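Local coordinates for protein acetyltransferase (PDB 4JXR) that probably transfers the acetyl group of acetyl-CoA to an amine such as phosphinothricin, as a member of the GNAT superfamily, at residues E23-G28 / T35-A40; R15-I20 / Y54-A59. One frame throughout, in Å; residues are numbered along the deposited sequence.

Contact 1 (E23-G28 / T35-A40)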
ATOM      1  N   GLU A  23     -17.274  14.171  -4.669  1.00 11.66           N
ATOM      2  CA  GLU A  23     -17.112  15.390  -3.884  1.00 12.86           C
ATOM      3  C   GLU A  23     -15.801  15.273  -3.109  1.00 12.42           C
ATOM      4  O   GLU A  23     -15.058  16.272  -2.944  1.00 14.16           O
ATOM      5  CB  GLU A  23     -18.324  15.590  -2.981  1.00 14.67           C
ATOM      6  CG  GLU A  23     -18.363  16.918  -2.235  1.00 18.38           C
ATOM      7  CD  GLU A  23     -17.411  17.081  -1.063  1.00 21.17           C
ATOM      8  OE1 GLU A  23     -17.040  16.109  -0.307  1.00 21.35           O
ATOM      9  OE2 GLU A  23     -17.133  18.302  -0.820  1.00 23.80           O
ATOM     10  N   SER A  24     -15.511  14.095  -2.549  1.00 11.98           N
ATOM     11  CA  SER A  24     -14.262  13.888  -1.807  0.50 12.05           C
ATOM     12  C   SER A  24     -13.047  14.012  -2.709  1.00 11.94           C
ATOM     13  O   SER A  24     -12.028  14.640  -2.341  1.00 13.84           O
ATOM     14  CB  SER A  24     -14.276  12.515  -1.148  0.50 13.66           C
ATOM     15  OG  SER A  24     -13.112  12.289  -0.345  0.50 14.77           O
ATOM     16  N   VAL A  25     -13.121  13.441  -3.899  1.00 11.17           N
ATOM     17  CA  VAL A  25     -12.013  13.527  -4.825  1.00 11.21           C
ATOM     18  C   VAL A  25     -11.715  14.987  -5.166  1.00 12.47           C
ATOM     19  O   VAL A  25     -10.559  15.395  -5.201  1.00 13.06           O
ATOM     20  CB  VAL A  25     -12.293  12.714  -6.111  1.00 11.01           C
ATOM     21  CG1 VAL A  25     -11.289  13.052  -7.209  1.00 13.01           C
ATOM     22  CG2 VAL A  25     -12.267  11.220  -5.808  1.00 11.54           C
ATOM     23  N   LEU A  26     -12.761  15.767  -5.437  1.00 12.42           N
ATOM     24  CA  LEU A  26     -12.587  17.146  -5.864  1.00 14.04           C
ATOM     25  C   LEU A  26     -12.242  18.080  -4.753  1.00 15.71           C
ATOM     26  O   LEU A  26     -11.462  19.040  -5.023  1.00 18.85           O
ATOM     27  CB  LEU A  26     -13.842  17.633  -6.552  1.00 15.13           C
ATOM     28  CG  LEU A  26     -14.190  16.928  -7.846  1.00 14.64           C
ATOM     29  CD1 LEU A  26     -15.567  17.344  -8.376  1.00 16.81           C
ATOM     30  CD2 LEU A  26     -13.123  17.131  -8.906  1.00 17.51           C
ATOM     31  N   ASN A  27     -12.775  17.922  -3.553  1.00 15.03           N
ATOM     32  CA  ASN A  27     -12.641  18.920  -2.523  1.00 17.05           C
ATOM     33  C   ASN A  27     -11.802  18.525  -1.333  1.00 17.77           C
ATOM     34  O   ASN A  27     -11.443  19.395  -0.550  1.00 23.89           O
ATOM     35  CB  ASN A  27     -14.028  19.331  -2.083  1.00 18.27           C
ATOM     36  CG  ASN A  27     -14.823  20.011  -3.234  1.00 20.59           C
ATOM     37  OD1 ASN A  27     -14.250  20.674  -4.141  1.00 25.20           O
ATOM     38  ND2 ASN A  27     -16.126  19.879  -3.177  1.00 21.81           N
ATOM     39  N   GLY A  28     -11.417  17.266  -1.203  1.00 16.75           N
ATOM     40  CA  GLY A  28     -10.745  16.795   0.021  1.00 18.11           C
ATOM     41  C   GLY A  28      -9.390  16.193  -0.222  1.00 18.05           C
ATOM     42  O   GLY A  28      -8.930  16.134  -1.371  1.00 18.72           O
ATOM     43  N   THR A  35      -9.026  12.461 -10.388  1.00 13.40           N
ATOM     44  CA  THR A  35     -10.146  12.478 -11.331  1.00 13.77           C
ATOM     45  C   THR A  35     -11.258  11.626 -10.769  1.00 12.65           C
ATOM     46  O   THR A  35     -11.034  10.446 -10.508  1.00 14.41           O
ATOM     47  CB  THR A  35      -9.698  11.978 -12.714  1.00 15.86           C
ATOM     48  OG1 THR A  35      -8.626  12.833 -13.180  1.00 18.65           O
ATOM     49  CG2 THR A  35     -10.853  12.015 -13.693  1.00 18.77           C
ATOM     50  N   PRO A  36     -12.457  12.164 -10.584  1.00 12.71           N
ATOM     51  CA  PRO A  36     -13.513  11.299 -10.055  1.00 12.65           C
ATOM     52  C   PRO A  36     -13.793  10.113 -10.939  1.00 12.36           C
ATOM     53  O   PRO A  36     -14.008  10.273 -12.161  1.00 13.70           O
ATOM     54  CB  PRO A  36     -14.737  12.211 -10.044  1.00 14.59           C
ATOM     55  CG  PRO A  36     -14.135  13.608  -9.882  1.00 14.92           C
ATOM     56  CD  PRO A  36     -12.904  13.563 -10.704  1.00 14.01           C
ATOM     57  N   PRO A  37     -13.868   8.909 -10.378  1.00 11.77           N
ATOM     58  CA  PRO A  37     -14.259   7.765 -11.167  1.00 11.65           C
ATOM     59  C   PRO A  37     -15.697   7.872 -11.588  1.00 10.48           C
ATOM     60  O   PRO A  37     -16.527   8.437 -10.915  1.00 11.55           O
ATOM     61  CB  PRO A  37     -14.028   6.582 -10.254  1.00 13.61           C
ATOM     62  CG  PRO A  37     -13.142   7.086  -9.174  1.00 15.09           C
ATOM     63  CD  PRO A  37     -13.357   8.542  -9.041  1.00 12.14           C
ATOM     64  N   SER A  38     -16.000   7.255 -12.730  1.00 11.25           N
ATOM     65  CA  SER A  38     -17.381   7.120 -13.156  1.00 11.39           C
ATOM     66  C   SER A  38     -18.125   6.123 -12.267  1.00 10.17           C
ATOM     67  O   SER A  38     -17.525   5.320 -11.556  1.00 10.47           O
ATOM     68  CB  SER A  38     -17.388   6.584 -14.599  1.00 12.57           C
ATOM     69  OG  SER A  38     -16.914   5.257 -14.595  1.00 12.67           O
ATOM     70  N   GLU A  39     -19.460   6.144 -12.353  1.00 11.07           N
ATOM     71  CA  GLU A  39     -20.256   5.166 -11.686  1.00 10.76           C
ATOM     72  C   GLU A  39     -19.891   3.762 -12.116  1.00 10.28           C
ATOM     73  O   GLU A  39     -19.841   2.834 -11.320  1.00 10.24           O
ATOM     74  CB  GLU A  39     -21.742   5.454 -11.869  1.00 11.86           C
ATOM     75  CG  GLU A  39     -22.614   4.504 -11.082  1.00 13.43           C
ATOM     76  CD  GLU A  39     -24.127   4.753 -11.210  1.00 14.57           C
ATOM     77  OE1 GLU A  39     -24.496   5.839 -11.559  1.00 17.60           O
ATOM     78  OE2 GLU A  39     -24.857   3.769 -10.931  1.00 16.47           O
ATOM     79  N   ALA A  40     -19.585   3.579 -13.410  1.00 11.12           N
ATOM     80  CA  ALA A  40     -19.197   2.278 -13.918  1.00 10.34           C
ATOM     81  C   ALA A  40     -17.917   1.783 -13.185  1.00  9.84           C
ATOM     82  O   ALA A  40     -17.825   0.613 -12.844  1.00 10.28           O
ATOM     83  CB  ALA A  40     -18.938   2.324 -15.400  1.00 11.13           C
TER
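Val25, on the last turn of helix 14-27, and Pro36, in the extended chain that leads into helix 39-51, bring the two backbones to 5.9 Å between their CA atoms. The contact is made by van der Waals packing of two neighbouring helix residues. The CG1 methyl of Val25 lies opposite the backbone N, with chi1 at 167°, and is thereby directed at the Thr35-Pro36 peptide: CG1 is 3.7 Å from Pro36 N and 3.9 Å from Pro36 CD. Its other methyl faces the next ring more loosely, with Val25 CG2 4.3 Å from Pro37 CD. Leu26 starts off to one side, but its CD2 branch reaches back to 3.8 Å from Pro36 CG, and the leucine side chain runs at about a right angle to the proline. In the GNAT fold these first two helices pack together on one face of the central sheet, and the prolines belong to the loop that joins them. Pro36 and Pro37 also rest on Arg22 and Tyr21 of the first helix, while Ser38 N-caps the second through its OG and Glu41 N. At the far side of the helix, Asn27 ND2 donates to Glu23 OE2 over 3.0 Å, nearly straight at 172°; the acceptor lies in the amide plane, whereas the carboxylate is met from above its own plane. Glu23 OE1 meanwhile forms a salt bridge with Arg96.

Contact 2 (R15-I20 / Y54-A59)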
ATOM      1  N   ARG A  15     -25.031   5.057  -7.558  1.00  9.98           N
ATOM      2  CA  ARG A  15     -25.085   6.436  -8.008  0.50  9.89           C
ATOM      3  C   ARG A  15     -24.737   7.417  -6.873  1.00 10.39           C
ATOM      4  O   ARG A  15     -23.930   8.347  -7.035  1.00 11.02           O
ATOM      5  CB  ARG A  15     -26.457   6.728  -8.624  0.50 11.15           C
ATOM      6  CG  ARG A  15     -26.520   8.093  -9.246  0.50 10.83           C
ATOM      7  CD  ARG A  15     -27.751   8.191 -10.139  0.50 11.12           C
ATOM      8  NE  ARG A  15     -27.752   9.385 -10.955  0.50 10.28           N
ATOM      9  CZ  ARG A  15     -28.457  10.465 -10.642  0.50 10.45           C
ATOM     10  NH1 ARG A  15     -29.271  10.458  -9.616  0.50 13.51           N
ATOM     11  NH2 ARG A  15     -28.363  11.528 -11.421  0.50 12.60           N
ATOM     12  N   SER A  16     -25.360   7.186  -5.707  1.00 10.91           N
ATOM     13  CA  SER A  16     -25.090   8.010  -4.546  1.00 11.39           C
ATOM     14  C   SER A  16     -23.652   7.855  -4.037  1.00 10.55           C
ATOM     15  O   SER A  16     -23.013   8.863  -3.709  1.00 10.88           O
ATOM     16  CB  SER A  16     -26.039   7.652  -3.419  1.00 12.91           C
ATOM     17  OG  SER A  16     -27.422   7.933  -3.737  1.00 17.19           O
ATOM     18  N   ILE A  17     -23.154   6.628  -3.995  1.00  9.63           N
ATOM     19  CA  ILE A  17     -21.777   6.388  -3.599  1.00  9.50           C
ATOM     20  C   ILE A  17     -20.810   7.146  -4.505  1.00  9.28           C
ATOM     21  O   ILE A  17     -19.857   7.796  -4.051  1.00  9.82           O
ATOM     22  CB  ILE A  17     -21.497   4.893  -3.606  1.00  9.43           C
ATOM     23  CG1 ILE A  17     -22.174   4.194  -2.421  1.00 10.21           C
ATOM     24  CG2 ILE A  17     -20.002   4.594  -3.631  1.00 10.23           C
ATOM     25  CD1 ILE A  17     -22.296   2.714  -2.557  1.00 10.48           C
ATOM     26  N   THR A  18     -21.076   7.100  -5.816  1.00  9.22           N
ATOM     27  CA  THR A  18     -20.229   7.754  -6.789  1.00  9.23           C
ATOM     28  C   THR A  18     -20.200   9.254  -6.562  1.00  9.57           C
ATOM     29  O   THR A  18     -19.172   9.887  -6.666  1.00 10.31           O
ATOM     30  CB  THR A  18     -20.659   7.358  -8.208  1.00 10.13           C
ATOM     31  OG1 THR A  18     -20.534   5.947  -8.385  1.00 10.42           O
ATOM     32  CG2 THR A  18     -19.812   8.045  -9.257  1.00 11.28           C
ATOM     33  N   GLU A  19     -21.390   9.796  -6.315  1.00 10.17           N
ATOM     34  CA  GLU A  19     -21.464  11.251  -6.053  0.70 11.59           C
ATOM     35  C   GLU A  19     -20.718  11.789  -4.732  1.00 10.73           C
ATOM     36  O   GLU A  19     -19.986  12.799  -4.661  1.00 11.93           O
ATOM     37  CB  GLU A  19     -22.898  11.772  -6.029  0.70 12.97           C
ATOM     38  CG  GLU A  19     -22.934  13.304  -5.818  0.70 17.39           C
ATOM     39  CD  GLU A  19     -21.958  14.084  -6.732  0.70 27.56           C
ATOM     40  OE1 GLU A  19     -21.128  14.939  -6.244  0.70 34.07           O
ATOM     41  OE2 GLU A  19     -22.034  13.841  -7.955  0.70 31.46           O
ATOM     42  N   ILE A  20     -20.863  10.924  -3.701  1.00 10.35           N
ATOM     43  CA  ILE A  20     -20.163  11.177  -2.463  1.00 10.26           C
ATOM     44  C   ILE A  20     -18.669  11.142  -2.700  1.00 10.05           C
ATOM     45  O   ILE A  20     -17.922  12.018  -2.256  1.00 11.16           O
ATOM     46  CB  ILE A  20     -20.598  10.214  -1.353  1.00  9.87           C
ATOM     47  CG1 ILE A  20     -22.047  10.468  -0.971  1.00 11.06           C
ATOM     48  CG2 ILE A  20     -19.717  10.303  -0.142  1.00 11.34           C
ATOM     49  CD1 ILE A  20     -22.690   9.353  -0.176  1.00 13.19           C
ATOM     50  N   TYR A  54     -15.524  -8.896   1.639  1.00  8.77           N
ATOM     51  CA  TYR A  54     -15.398  -7.771   2.543  1.00  8.43           C
ATOM     52  C   TYR A  54     -16.720  -7.027   2.691  1.00  7.96           C
ATOM     53  O   TYR A  54     -17.494  -6.955   1.738  1.00  9.38           O
ATOM     54  CB  TYR A  54     -14.356  -6.800   1.972  1.00  8.73           C
ATOM     55  CG  TYR A  54     -12.958  -7.313   1.886  1.00  8.36           C
ATOM     56  CD1 TYR A  54     -12.234  -7.718   3.002  1.00  8.30           C
ATOM     57  CD2 TYR A  54     -12.279  -7.350   0.681  1.00  9.01           C
ATOM     58  CE1 TYR A  54     -10.927  -8.127   2.920  1.00  8.04           C
ATOM     59  CE2 TYR A  54     -10.959  -7.752   0.588  1.00  9.17           C
ATOM     60  CZ  TYR A  54     -10.267  -8.137   1.717  1.00  8.10           C
ATOM     61  OH  TYR A  54      -8.971  -8.507   1.597  1.00  8.81           O
ATOM     62  N   PRO A  55     -16.949  -6.395   3.827  1.00  7.74           N
ATOM     63  CA  PRO A  55     -18.176  -5.639   4.065  1.00  8.19           C
ATOM     64  C   PRO A  55     -18.118  -4.282   3.371  1.00  7.83           C
ATOM     65  O   PRO A  55     -17.095  -3.592   3.379  1.00  8.34           O
ATOM     66  CB  PRO A  55     -18.216  -5.483   5.578  1.00  9.01           C
ATOM     67  CG  PRO A  55     -16.737  -5.487   5.973  1.00  8.74           C
ATOM     68  CD  PRO A  55     -16.134  -6.485   5.038  1.00  8.49           C
ATOM     69  N   TYR A  56     -19.263  -3.873   2.850  1.00  7.90           N
ATOM     70  CA  TYR A  56     -19.424  -2.592   2.147  1.00  8.33           C
ATOM     71  C   TYR A  56     -20.794  -2.073   2.561  1.00  8.14           C
ATOM     72  O   TYR A  56     -21.820  -2.747   2.291  1.00  9.18           O
ATOM     73  CB  TYR A  56     -19.296  -2.824   0.638  1.00  8.89           C
ATOM     74  CG  TYR A  56     -19.021  -1.608  -0.218  1.00  8.32           C
ATOM     75  CD1 TYR A  56     -19.729  -0.413  -0.066  1.00  8.38           C
ATOM     76  CD2 TYR A  56     -18.069  -1.631  -1.211  1.00  8.68           C
ATOM     77  CE1 TYR A  56     -19.483   0.675  -0.900  1.00  8.72           C
ATOM     78  CE2 TYR A  56     -17.822  -0.575  -2.045  1.00  9.15           C
ATOM     79  CZ  TYR A  56     -18.574   0.588  -1.895  1.00  8.66           C
ATOM     80  OH  TYR A  56     -18.390   1.697  -2.719  1.00 10.72           O
ATOM     81  N   VAL A  57     -20.838  -0.958   3.272  1.00  7.80           N
ATOM     82  CA  VAL A  57     -22.019  -0.480   3.941  0.80  8.85           C
ATOM     83  C   VAL A  57     -22.319   0.977   3.625  1.00  8.10           C
ATOM     84  O   VAL A  57     -21.436   1.734   3.198  1.00  8.96           O
ATOM     85  CB  VAL A  57     -21.910  -0.719   5.479  0.80  9.99           C
ATOM     86  CG1 VAL A  57     -21.623  -2.201   5.813  0.80 11.36           C
ATOM     87  CG2 VAL A  57     -20.856   0.126   6.093  0.80  9.72           C
ATOM     88  N   VAL A  58     -23.573   1.332   3.789  1.00  8.73           N
ATOM     89  CA  VAL A  58     -24.017   2.703   3.630  1.00  8.78           C
ATOM     90  C   VAL A  58     -24.699   3.185   4.909  1.00  9.17           C
ATOM     91  O   VAL A  58     -25.253   2.400   5.681  1.00  9.86           O
ATOM     92  CB  VAL A  58     -24.972   2.881   2.435  1.00  9.48           C
ATOM     93  CG1 VAL A  58     -24.240   2.639   1.121  1.00 10.07           C
ATOM     94  CG2 VAL A  58     -26.195   1.967   2.536  1.00 10.51           C
ATOM     95  N   ALA A  59     -24.651   4.498   5.072  1.00  9.00           N
ATOM     96  CA  ALA A  59     -25.424   5.228   6.087  1.00 10.11           C
ATOM     97  C   ALA A  59     -26.539   5.994   5.373  1.00 10.19           C
ATOM     98  O   ALA A  59     -26.318   6.565   4.306  1.00 10.75           O
ATOM     99  CB  ALA A  59     -24.555   6.217   6.849  1.00 10.75           C
TER
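Two torsions bring Ile17 and Tyr56 together: in Ile17, chi1 of -73° sets CG2 across from the backbone N and swings CG1 to the N side, and in Tyr56, chi1 of -162° puts CG anti to the backbone N, so that the far end of the ring reaches the helix. The side chains approach from opposite directions and meet at the phenol end. Ile17 CG2 comes within 3.4 Å of Tyr56 OH, while Ile17 CD1 lies obliquely to the ring, 3.8 Å from Tyr56 CE1. A second strand residue receives the same methyl, since Ile17 CD1 is 4.2 Å from Val58 CG1. One isoleucine thus spans two strand residues that face the same side, CD1 touching both and the branch methyl CG2 only the hydroxyl oxygen, and the backbones stay well apart at 8.4 Å between the CA atoms of Ile17 and Val58. Phe46 of helix 39-51 meets the Tyr56 ring edge-to-face, and the Tyr71 ring also packs against it; Val57, pointing the other way, packs on Leu104 and Glu107 of helix 100-115. A central mixed sheet covered by helices on both faces is characteristic of the GNAT acetyltransferase fold, and this contact seats helix 14-27 on strand 56-60.

Both contacts draw on helix 14-27, but at different depths and along different turns. Contact 2 is buried: an aliphatic side chain from the first turn of the helix meets an aromatic ring and a valine of the sheet. Contact 1 is nearer the surface, some 13 Å away between centres, where the helix end meets prolines of a connecting loop rather than a strand of the sheet, and Thr35 hydrogen-bonds through OG1 to Ser186 of the second subunit. In sequence contact 1 is nested inside the loop that contact 2 closes; helix 39-51 begins in the 35-40 segment and leads on to strand 56-60. They also touch directly, with Glu39 CA 3.4 Å from Thr18 OG1 and Pro37 O 3.7 Å from Thr18 CG2.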